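Local coordinates for ethylbenzene dehydrogenase beta-subunit (Aromatoleum aromaticum, PDB 2IVF), which carries three iron/sulfur (SF4) clusters and one fe3-s4 cluster as a ferredoxin-type iron-sulfur subunit with a 4Fe-4S dicluster domain, and probably passes electrons along them within a three-chain assembly, at residues K16-D24 with Y169-V177; L147-A158 with G265-V273. All coordinates share one frame; numbering follows the deposited sequence.

Contact 1 of 2, residues K16-D24 with Y169-V177; sequences KRQLVTVID and YKREDNGIV. With SF4 (iron/sulfur cluster), chain S.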
loop_
_atom_site.group_PDB
_atom_site.type_symbol
_atom_site.label_atom_id
_atom_site.label_comp_id
_atom_site.label_asym_id
_atom_site.label_seq_id
_atom_site.Cartn_x
_atom_site.Cartn_y
_atom_site.Cartn_z
ATOM N N LYS B 16 -14.220 -38.351 -6.850
ATOM C CA LYS B 16 -14.165 -37.025 -7.517
ATOM C C LYS B 16 -14.677 -35.951 -6.574
ATOM O O LYS B 16 -15.748 -36.076 -5.959
ATOM C CB LYS B 16 -14.966 -37.007 -8.831
ATOM C CG LYS B 16 -14.818 -35.699 -9.673
ATOM C CD LYS B 16 -13.460 -35.571 -10.386
ATOM C CE LYS B 16 -13.155 -34.132 -10.851
ATOM N NZ LYS B 16 -13.016 -33.178 -9.699
ATOM N N ARG B 17 -13.873 -34.913 -6.437
ATOM C CA ARG B 17 -14.216 -33.757 -5.653
ATOM C C ARG B 17 -13.632 -32.533 -6.331
ATOM O O ARG B 17 -12.794 -32.625 -7.231
ATOM C CB ARG B 17 -13.642 -33.878 -4.239
ATOM C CG ARG B 17 -13.975 -35.190 -3.561
ATOM C CD ARG B 17 -13.404 -35.220 -2.150
ATOM N NE ARG B 17 -14.139 -34.349 -1.249
ATOM C CZ ARG B 17 -13.853 -34.203 0.042
ATOM N NH1 ARG B 17 -12.834 -34.852 0.581
ATOM N NH2 ARG B 17 -14.572 -33.384 0.802
ATOM N N GLN B 18 -14.064 -31.385 -5.872
ATOM C CA GLN B 18 -13.686 -30.136 -6.478
ATOM C C GLN B 18 -13.350 -29.136 -5.392
ATOM O O GLN B 18 -14.223 -28.779 -4.589
ATOM C CB GLN B 18 -14.846 -29.588 -7.284
ATOM C CG GLN B 18 -14.556 -28.282 -7.982
ATOM C CD GLN B 18 -13.474 -28.385 -9.044
ATOM O OE1 GLN B 18 -13.584 -29.177 -9.983
ATOM N NE2 GLN B 18 -12.422 -27.568 -8.914
ATOM N N LEU B 19 -12.102 -28.696 -5.400
ATOM C CA LEU B 19 -11.684 -27.572 -4.599
ATOM C C LEU B 19 -12.260 -26.305 -5.169
ATOM O O LEU B 19 -12.242 -26.094 -6.366
ATOM C CB LEU B 19 -10.156 -27.497 -4.527
ATOM C CG LEU B 19 -9.461 -28.572 -3.664
ATOM C CD1 LEU B 19 -7.907 -28.558 -3.759
ATOM C CD2 LEU B 19 -9.883 -28.412 -2.223
ATOM N N VAL B 20 -12.784 -25.474 -4.288
ATOM C CA VAL B 20 -13.363 -24.200 -4.665
ATOM C C VAL B 20 -12.915 -23.101 -3.735
ATOM O O VAL B 20 -12.506 -23.342 -2.580
ATOM C CB VAL B 20 -14.896 -24.229 -4.703
ATOM C CG1 VAL B 20 -15.429 -25.472 -5.509
ATOM C CG2 VAL B 20 -15.450 -24.167 -3.354
ATOM N N THR B 21 -12.941 -21.883 -4.291
ATOM C CA THR B 21 -12.686 -20.698 -3.542
ATOM C C THR B 21 -13.922 -19.815 -3.649
ATOM O O THR B 21 -14.577 -19.732 -4.695
ATOM C CB THR B 21 -11.465 -19.923 -4.092
ATOM O OG1 THR B 21 -10.235 -20.654 -3.831
ATOM C CG2 THR B 21 -11.381 -18.542 -3.423
ATOM N N VAL B 22 -14.261 -19.186 -2.559
ATOM C CA VAL B 22 -15.262 -18.134 -2.552
ATOM C C VAL B 22 -14.521 -16.820 -2.282
ATOM O O VAL B 22 -13.655 -16.742 -1.398
ATOM C CB VAL B 22 -16.318 -18.348 -1.466
ATOM C CG1 VAL B 22 -17.143 -17.069 -1.219
ATOM C CG2 VAL B 22 -17.210 -19.551 -1.857
ATOM N N ILE B 23 -14.864 -15.782 -3.032
ATOM C CA ILE B 23 -14.239 -14.452 -2.852
ATOM C C ILE B 23 -15.335 -13.454 -2.588
ATOM O O ILE B 23 -16.249 -13.326 -3.388
ATOM C CB ILE B 23 -13.489 -14.026 -4.132
ATOM C CG1 ILE B 23 -12.427 -15.099 -4.456
ATOM C CG2 ILE B 23 -12.967 -12.558 -4.035
ATOM C CD1 ILE B 23 -11.555 -14.848 -5.711
ATOM N N ASP B 24 -15.277 -12.776 -1.451
ATOM C CA ASP B 24 -16.360 -11.877 -1.031
ATOM C C ASP B 24 -15.999 -10.497 -1.494
ATOM O O ASP B 24 -15.172 -9.838 -0.888
ATOM C CB ASP B 24 -16.542 -11.891 0.494
ATOM C CG ASP B 24 -17.746 -11.088 0.935
ATOM O OD1 ASP B 24 -18.250 -10.247 0.117
ATOM O OD2 ASP B 24 -18.178 -11.268 2.095
ATOM N N TYR B 169 -4.645 -31.635 -17.849
ATOM C CA TYR B 169 -5.506 -32.596 -17.201
ATOM C C TYR B 169 -6.133 -32.027 -15.952
ATOM O O TYR B 169 -5.690 -31.000 -15.430
ATOM C CB TYR B 169 -4.761 -33.878 -16.848
ATOM C CG TYR B 169 -3.626 -33.693 -15.883
ATOM C CD1 TYR B 169 -2.386 -33.226 -16.323
ATOM C CD2 TYR B 169 -3.777 -33.984 -14.526
ATOM C CE1 TYR B 169 -1.340 -33.070 -15.455
ATOM C CE2 TYR B 169 -2.727 -33.831 -13.652
ATOM C CZ TYR B 169 -1.512 -33.374 -14.111
ATOM O OH TYR B 169 -0.460 -33.215 -13.234
ATOM N N LYS B 170 -7.200 -32.688 -15.515
ATOM C CA LYS B 170 -7.935 -32.251 -14.334
ATOM C C LYS B 170 -7.814 -33.384 -13.347
ATOM O O LYS B 170 -8.212 -34.508 -13.651
ATOM C CB LYS B 170 -9.396 -32.038 -14.666
ATOM C CG LYS B 170 -10.205 -31.411 -13.536
ATOM C CD LYS B 170 -11.608 -31.033 -14.039
ATOM C CE LYS B 170 -12.531 -30.557 -12.872
ATOM N NZ LYS B 170 -12.071 -29.284 -12.237
ATOM N N ARG B 171 -7.239 -33.090 -12.201
ATOM C CA ARG B 171 -7.059 -34.078 -11.160
ATOM C C ARG B 171 -8.408 -34.590 -10.709
ATOM O O ARG B 171 -9.319 -33.810 -10.448
ATOM C CB ARG B 171 -6.318 -33.467 -10.012
ATOM C CG ARG B 171 -4.810 -33.398 -10.195
ATOM C CD ARG B 171 -4.135 -33.506 -8.852
ATOM N NE ARG B 171 -4.342 -34.846 -8.288
ATOM C CZ ARG B 171 -3.431 -35.812 -8.257
ATOM N NH1 ARG B 171 -2.225 -35.634 -8.776
ATOM N NH2 ARG B 171 -3.746 -36.993 -7.720
ATOM N N GLU B 172 -8.569 -35.906 -10.670
ATOM C CA GLU B 172 -9.840 -36.448 -10.227
ATOM C C GLU B 172 -10.015 -36.337 -8.707
ATOM O O GLU B 172 -11.137 -36.337 -8.230
ATOM C CB GLU B 172 -10.029 -37.897 -10.684
ATOM C CG GLU B 172 -10.094 -38.091 -12.215
ATOM C CD GLU B 172 -11.366 -37.512 -12.850
ATOM O OE1 GLU B 172 -12.190 -38.331 -13.357
ATOM O OE2 GLU B 172 -11.542 -36.258 -12.835
ATOM N N ASP B 173 -8.933 -36.211 -7.952
ATOM C CA ASP B 173 -9.053 -36.241 -6.517
ATOM C C ASP B 173 -9.564 -34.877 -5.961
ATOM O O ASP B 173 -10.321 -34.839 -4.986
ATOM C CB ASP B 173 -7.738 -36.730 -5.876
ATOM C CG ASP B 173 -6.590 -35.759 -6.062
ATOM O OD1 ASP B 173 -6.573 -35.075 -7.106
ATOM O OD2 ASP B 173 -5.688 -35.672 -5.171
ATOM N N ASN B 174 -9.193 -33.782 -6.615
ATOM C CA ASN B 174 -9.513 -32.444 -6.111
ATOM C C ASN B 174 -9.932 -31.381 -7.152
ATOM O O ASN B 174 -10.157 -30.202 -6.809
ATOM C CB ASN B 174 -8.321 -31.940 -5.311
ATOM C CG ASN B 174 -7.015 -31.988 -6.100
ATOM O OD1 ASN B 174 -7.008 -31.872 -7.324
ATOM N ND2 ASN B 174 -5.904 -32.184 -5.393
ATOM N N GLY B 175 -10.021 -31.809 -8.407
ATOM C CA GLY B 175 -10.469 -30.980 -9.528
ATOM C C GLY B 175 -9.467 -29.957 -10.009
ATOM O O GLY B 175 -9.812 -29.100 -10.815
ATOM N N ILE B 176 -8.223 -30.052 -9.550
ATOM C CA ILE B 176 -7.186 -29.120 -9.996
ATOM C C ILE B 176 -6.802 -29.411 -11.433
ATOM O O ILE B 176 -6.547 -30.596 -11.810
ATOM C CB ILE B 176 -5.939 -29.180 -9.091
ATOM C CG1 ILE B 176 -6.313 -28.751 -7.655
ATOM C CG2 ILE B 176 -4.838 -28.246 -9.617
ATOM C CD1 ILE B 176 -5.159 -28.957 -6.614
ATOM N N VAL B 177 -6.827 -28.342 -12.237
ATOM C CA VAL B 177 -6.509 -28.418 -13.658
ATOM C C VAL B 177 -5.059 -28.008 -13.806
ATOM O O VAL B 177 -4.628 -27.000 -13.270
ATOM C CB VAL B 177 -7.434 -27.514 -14.495
ATOM C CG1 VAL B 177 -7.000 -27.532 -15.996
ATOM C CG2 VAL B 177 -8.870 -27.964 -14.309
HETATM FE FE1 SF4 S . -9.371 -21.384 -18.015
HETATM FE FE2 SF4 S . -8.902 -23.972 -17.970
HETATM FE FE3 SF4 S . -11.078 -22.950 -16.647
HETATM FE FE4 SF4 S . -8.562 -22.458 -15.673
HETATM S S1 SF4 S . -9.615 -24.511 -15.843
HETATM S S2 SF4 S . -10.266 -20.931 -15.981
HETATM S S3 SF4 S . -7.363 -22.361 -17.592
HETATM S S4 SF4 S . -10.750 -22.986 -18.928
#
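K170 and Q18 make the main polar side-chain contact between the residues leading into strand 19-24 and the turn joining strands 168-170 and 177-179. K170 is extended through CE; only the last torsion (chi4 65°) swings NZ aside, onto a lone pair of Q18 OE1 at 2.7 Å, in the plane of that amide. The same NZ meets G175 O at 2.7 Å, again on a lone pair. The other end of the Q18 amide gives NE2 to L19 O at 2.9 Å, so both ends fix its rotation, a task suited to glutamine. One residue on, L19 N donates almost straight (170°) to N174 O at 2.8 Å, from above its carbonyl plane, and L19 CD1 packs on N174 CB at 3.7 Å. N174 is itself held by an Asx turn, its OD1 accepting from I176 N. Glycine suits position 175, taking positive phi (75°) with no side chain where Q18 OE1 lies close. At the outer end K16 crosses E172 at about a right angle: its aliphatic CD lies 3.2 Å from E172 OE2, while K16 NZ stays 4.6 Å from that oxygen. R17 is turned outward to a salt bridge with D241, and R171 to D173 and to E65 of the alpha-subunit. An ammonium gripped by neutral oxygens in this way is probably kept protonated, and would add positive charge to the surroundings of the cluster touched by V177.

Contact 2 of 2, residues L147-A158 with G265-V273; sequences LARMCNHCTNPA and GTGPNIYYV. With SF4 (iron/sulfur cluster), chain S.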
loop_
_atom_site.group_PDB
_atom_site.type_symbol
_atom_site.label_atom_id
_atom_site.label_comp_id
_atom_site.label_asym_id
_atom_site.label_seq_id
_atom_site.Cartn_x
_atom_site.Cartn_y
_atom_site.Cartn_z
ATOM N N LEU B 147 -11.684 -6.825 -8.086
ATOM C CA LEU B 147 -12.066 -8.130 -8.568
ATOM C C LEU B 147 -10.845 -9.039 -8.697
ATOM O O LEU B 147 -10.039 -8.901 -9.635
ATOM C CB LEU B 147 -12.771 -7.984 -9.911
ATOM C CG LEU B 147 -13.232 -9.313 -10.559
ATOM C CD1 LEU B 147 -14.179 -10.066 -9.611
ATOM C CD2 LEU B 147 -13.901 -9.084 -11.959
ATOM N N ALA B 148 -10.718 -9.925 -7.709
ATOM C CA ALA B 148 -9.690 -10.944 -7.648
ATOM C C ALA B 148 -10.088 -12.132 -8.460
ATOM O O ALA B 148 -11.254 -12.581 -8.437
ATOM C CB ALA B 148 -9.380 -11.364 -6.174
ATOM N N ARG B 149 -9.116 -12.656 -9.191
ATOM C CA ARG B 149 -9.352 -13.753 -10.073
ATOM C C ARG B 149 -8.143 -14.673 -10.110
ATOM O O ARG B 149 -7.003 -14.224 -9.971
ATOM C CB ARG B 149 -9.656 -13.258 -11.484
ATOM C CG ARG B 149 -10.972 -12.477 -11.617
ATOM C CD ARG B 149 -11.112 -11.872 -12.968
ATOM N NE ARG B 149 -11.060 -12.991 -13.885
ATOM C CZ ARG B 149 -10.330 -13.071 -14.982
ATOM N NH1 ARG B 149 -9.592 -12.071 -15.393
ATOM N NH2 ARG B 149 -10.341 -14.196 -15.684
ATOM N N MET B 150 -8.410 -15.941 -10.341
ATOM C CA MET B 150 -7.371 -16.922 -10.588
ATOM C C MET B 150 -7.956 -17.903 -11.593
ATOM O O MET B 150 -9.053 -17.676 -12.121
ATOM C CB MET B 150 -7.003 -17.691 -9.299
ATOM C CG MET B 150 -6.779 -16.878 -8.075
ATOM S SD MET B 150 -8.255 -16.516 -7.088
ATOM C CE MET B 150 -8.447 -18.127 -6.267
ATOM N N CYS B 151 -7.279 -19.024 -11.818
ATOM C CA CYS B 151 -7.879 -20.069 -12.646
ATOM C C CYS B 151 -9.055 -20.619 -11.856
ATOM O O CYS B 151 -8.972 -20.807 -10.648
ATOM C CB CYS B 151 -6.905 -21.174 -13.007
ATOM S SG CYS B 151 -7.680 -22.708 -13.565
ATOM N N ASN B 152 -10.149 -20.881 -12.563
ATOM C CA ASN B 152 -11.374 -21.340 -11.954
ATOM C C ASN B 152 -11.435 -22.853 -11.746
ATOM O O ASN B 152 -12.410 -23.342 -11.214
ATOM C CB ASN B 152 -12.581 -20.832 -12.788
ATOM C CG ASN B 152 -12.616 -19.343 -12.866
ATOM O OD1 ASN B 152 -12.818 -18.675 -11.840
ATOM N ND2 ASN B 152 -12.304 -18.793 -14.034
ATOM N N HIS B 153 -10.425 -23.600 -12.196
ATOM C CA HIS B 153 -10.427 -25.055 -12.105
ATOM C C HIS B 153 -11.745 -25.645 -12.471
ATOM O O HIS B 153 -12.355 -26.453 -11.748
ATOM C CB HIS B 153 -9.896 -25.504 -10.752
ATOM C CG HIS B 153 -8.517 -25.016 -10.519
ATOM N ND1 HIS B 153 -7.411 -25.639 -11.065
ATOM C CD2 HIS B 153 -8.057 -23.893 -9.915
ATOM C CE1 HIS B 153 -6.330 -24.952 -10.754
ATOM N NE2 HIS B 153 -6.693 -23.897 -10.046
ATOM N N CYS B 154 -12.152 -25.230 -13.672
ATOM C CA CYS B 154 -13.440 -25.515 -14.219
ATOM C C CYS B 154 -13.807 -26.985 -14.231
ATOM O O CYS B 154 -12.955 -27.883 -14.336
ATOM C CB CYS B 154 -13.495 -24.944 -15.637
ATOM S SG CYS B 154 -13.134 -23.182 -15.676
ATOM N N THR B 155 -15.105 -27.220 -14.149
ATOM C CA THR B 155 -15.661 -28.581 -14.287
ATOM C C THR B 155 -15.651 -29.015 -15.736
ATOM O O THR B 155 -15.474 -30.197 -16.042
ATOM C CB THR B 155 -17.111 -28.578 -13.779
ATOM O OG1 THR B 155 -17.116 -28.181 -12.405
ATOM C CG2 THR B 155 -17.757 -29.930 -13.932
ATOM N N ASN B 156 -15.849 -28.059 -16.651
ATOM C CA ASN B 156 -15.764 -28.358 -18.074
ATOM C C ASN B 156 -14.717 -27.462 -18.721
ATOM O O ASN B 156 -15.069 -26.532 -19.448
ATOM C CB ASN B 156 -17.102 -28.173 -18.733
ATOM C CG ASN B 156 -17.048 -28.443 -20.218
ATOM O OD1 ASN B 156 -16.378 -29.381 -20.646
ATOM N ND2 ASN B 156 -17.718 -27.592 -21.029
ATOM N N PRO B 157 -13.427 -27.711 -18.421
ATOM C CA PRO B 157 -12.356 -26.789 -18.798
ATOM C C PRO B 157 -12.131 -26.730 -20.296
ATOM O O PRO B 157 -11.988 -27.776 -20.959
ATOM C CB PRO B 157 -11.122 -27.307 -18.056
ATOM C CG PRO B 157 -11.452 -28.642 -17.571
ATOM C CD PRO B 157 -12.946 -28.868 -17.661
ATOM N N ALA B 158 -12.146 -25.517 -20.828
ATOM C CA ALA B 158 -12.002 -25.328 -22.262
ATOM C C ALA B 158 -10.545 -25.515 -22.659
ATOM O O ALA B 158 -10.268 -26.022 -23.729
ATOM C CB ALA B 158 -12.512 -23.995 -22.676
ATOM N N GLY B 265 -19.513 -21.224 -20.343
ATOM C CA GLY B 265 -19.756 -22.654 -20.568
ATOM C C GLY B 265 -18.812 -23.636 -19.904
ATOM O O GLY B 265 -18.915 -24.850 -20.140
ATOM N N THR B 266 -17.931 -23.144 -19.044
ATOM C CA THR B 266 -16.893 -23.982 -18.476
ATOM C C THR B 266 -17.183 -24.505 -17.070
ATOM O O THR B 266 -16.467 -25.376 -16.605
ATOM C CB THR B 266 -15.544 -23.250 -18.431
ATOM O OG1 THR B 266 -15.567 -22.199 -17.454
ATOM C CG2 THR B 266 -15.197 -22.664 -19.813
ATOM N N GLY B 267 -18.227 -24.017 -16.410
ATOM C CA GLY B 267 -18.504 -24.461 -15.046
ATOM C C GLY B 267 -17.379 -24.082 -14.096
ATOM O O GLY B 267 -16.742 -24.934 -13.462
ATOM N N PRO B 268 -17.128 -22.788 -13.941
ATOM C CA PRO B 268 -16.044 -22.338 -13.106
ATOM C C PRO B 268 -16.278 -22.639 -11.638
ATOM O O PRO B 268 -17.429 -22.695 -11.207
ATOM C CB PRO B 268 -16.073 -20.827 -13.295
ATOM C CG PRO B 268 -17.482 -20.580 -13.629
ATOM C CD PRO B 268 -17.873 -21.657 -14.489
ATOM N N ASN B 269 -15.187 -22.798 -10.889
ATOM C CA ASN B 269 -15.269 -23.165 -9.496
ATOM C C ASN B 269 -14.586 -22.182 -8.570
ATOM O O ASN B 269 -14.085 -22.525 -7.516
ATOM C CB ASN B 269 -14.770 -24.587 -9.313
ATOM C CG ASN B 269 -15.645 -25.572 -9.989
ATOM O OD1 ASN B 269 -15.221 -26.317 -10.909
ATOM N ND2 ASN B 269 -16.892 -25.604 -9.578
ATOM N N ILE B 270 -14.601 -20.925 -8.977
ATOM C CA ILE B 270 -14.504 -19.829 -8.043
ATOM C C ILE B 270 -15.858 -19.105 -7.997
ATOM O O ILE B 270 -16.506 -18.933 -9.030
ATOM C CB ILE B 270 -13.403 -18.884 -8.453
ATOM C CG1 ILE B 270 -12.056 -19.664 -8.389
ATOM C CG2 ILE B 270 -13.380 -17.648 -7.511
ATOM C CD1 ILE B 270 -10.858 -18.825 -8.908
ATOM N N TYR B 271 -16.270 -18.690 -6.795
ATOM C CA TYR B 271 -17.582 -18.096 -6.601
ATOM C C TYR B 271 -17.434 -16.809 -5.833
ATOM O O TYR B 271 -16.674 -16.729 -4.880
ATOM C CB TYR B 271 -18.526 -19.066 -5.909
ATOM C CG TYR B 271 -18.648 -20.377 -6.638
ATOM C CD1 TYR B 271 -17.687 -21.378 -6.485
ATOM C CD2 TYR B 271 -19.731 -20.630 -7.481
ATOM C CE1 TYR B 271 -17.799 -22.586 -7.188
ATOM C CE2 TYR B 271 -19.837 -21.802 -8.178
ATOM C CZ TYR B 271 -18.893 -22.782 -8.020
ATOM O OH TYR B 271 -19.101 -23.919 -8.734
ATOM N N TYR B 272 -18.202 -15.825 -6.247
ATOM C CA TYR B 272 -18.052 -14.468 -5.776
ATOM C C TYR B 272 -19.324 -14.003 -5.077
ATOM O O TYR B 272 -20.422 -14.227 -5.565
ATOM C CB TYR B 272 -17.799 -13.542 -6.958
ATOM C CG TYR B 272 -16.465 -13.755 -7.596
ATOM C CD1 TYR B 272 -16.306 -14.721 -8.597
ATOM C CD2 TYR B 272 -15.376 -12.962 -7.260
ATOM C CE1 TYR B 272 -15.083 -14.902 -9.195
ATOM C CE2 TYR B 272 -14.145 -13.161 -7.818
ATOM C CZ TYR B 272 -14.000 -14.121 -8.786
ATOM O OH TYR B 272 -12.786 -14.304 -9.387
ATOM N N VAL B 273 -19.163 -13.449 -3.882
ATOM C CA VAL B 273 -20.256 -12.713 -3.201
ATOM C C VAL B 273 -20.259 -11.314 -3.815
ATOM O O VAL B 273 -19.266 -10.557 -3.706
ATOM C CB VAL B 273 -20.081 -12.618 -1.676
ATOM C CG1 VAL B 273 -21.320 -11.982 -1.047
ATOM C CG2 VAL B 273 -19.817 -14.031 -1.065
HETATM FE FE1 SF4 S . -9.371 -21.384 -18.015
HETATM FE FE2 SF4 S . -8.902 -23.972 -17.970
HETATM FE FE3 SF4 S . -11.078 -22.950 -16.647
HETATM FE FE4 SF4 S . -8.562 -22.458 -15.673
HETATM S S1 SF4 S . -9.615 -24.511 -15.843
HETATM S S2 SF4 S . -10.266 -20.931 -15.981
HETATM S S3 SF4 S . -7.363 -22.361 -17.592
HETATM S S4 SF4 S . -10.750 -22.986 -18.928
HETATM O O HOH W 1 -11.710 -16.145 -11.135
HETATM O O HOH W 2 -15.765 -17.870 -11.407
#
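N152 and P268 lie side by side where the ferredoxin-type cluster-binding loop, with C151, C154 and C159 spaced as CxxCxxxxC, meets the segment leading into strand 270-273. Starting at N152 CB, the side chain rests on P268 CB at 3.5 Å. CG is anti to the carbonyl carbon (chi1 -60°), which sets the amide between P268 and the cluster. There it divides: OD1 accepts hydrogen bonds from two waters and lies 3.4 Å from I270 CB, whereas ND2 comes within 3.5 Å of cluster sulfur S2. A small amide suits this place, its oxygen taking the waters. The cluster is bound through C151 SG on iron FE4 and C154 SG on iron FE3, both at 2.3 Å, and C151 SG also sits over the centre of the H153 ring. Backbone bonds seam the loop to 265-273: N152 O takes N269 N, T155 N reaches G267 O almost straight (171°), and N156 N reaches T266 O. N156 adds a side-chain bond, ND2 to G265 O at 3.1 Å. Apolar packing continues with I270 CD1 against M150 CE. Beyond it, water 1 joins N152 OD1 and M150 O to Y272 OH, which donates to A148 O, modelled so short that the length is doubtful. Water 2 links N152 OD1 to I270 O, 2.7 Å from the water.

Overall arrangement
The centres of contacts 1 and 2 lie about 10 Å apart, and their segments alternate along the chain. Strands 19-24 and 270-273 are parallel neighbours in one mixed sheet, joined for instance through I23 N and Y271 O at 2.8 Å. A second join is polar: K170 NZ of contact 1 meets C154 O of contact 2 at 2.7 Å, while V177 N bonds to H153 ND1. Both contacts reach the same SF4 cluster, contact 2 by cysteine ligands and contact 1 by V177, whose CG2 touches S1 at 3.9 Å. Two more centres belong to the surroundings: the M150 side chain is about 4 Å from another SF4, and that of A158 about 11 Å from the fe3-s4 cluster.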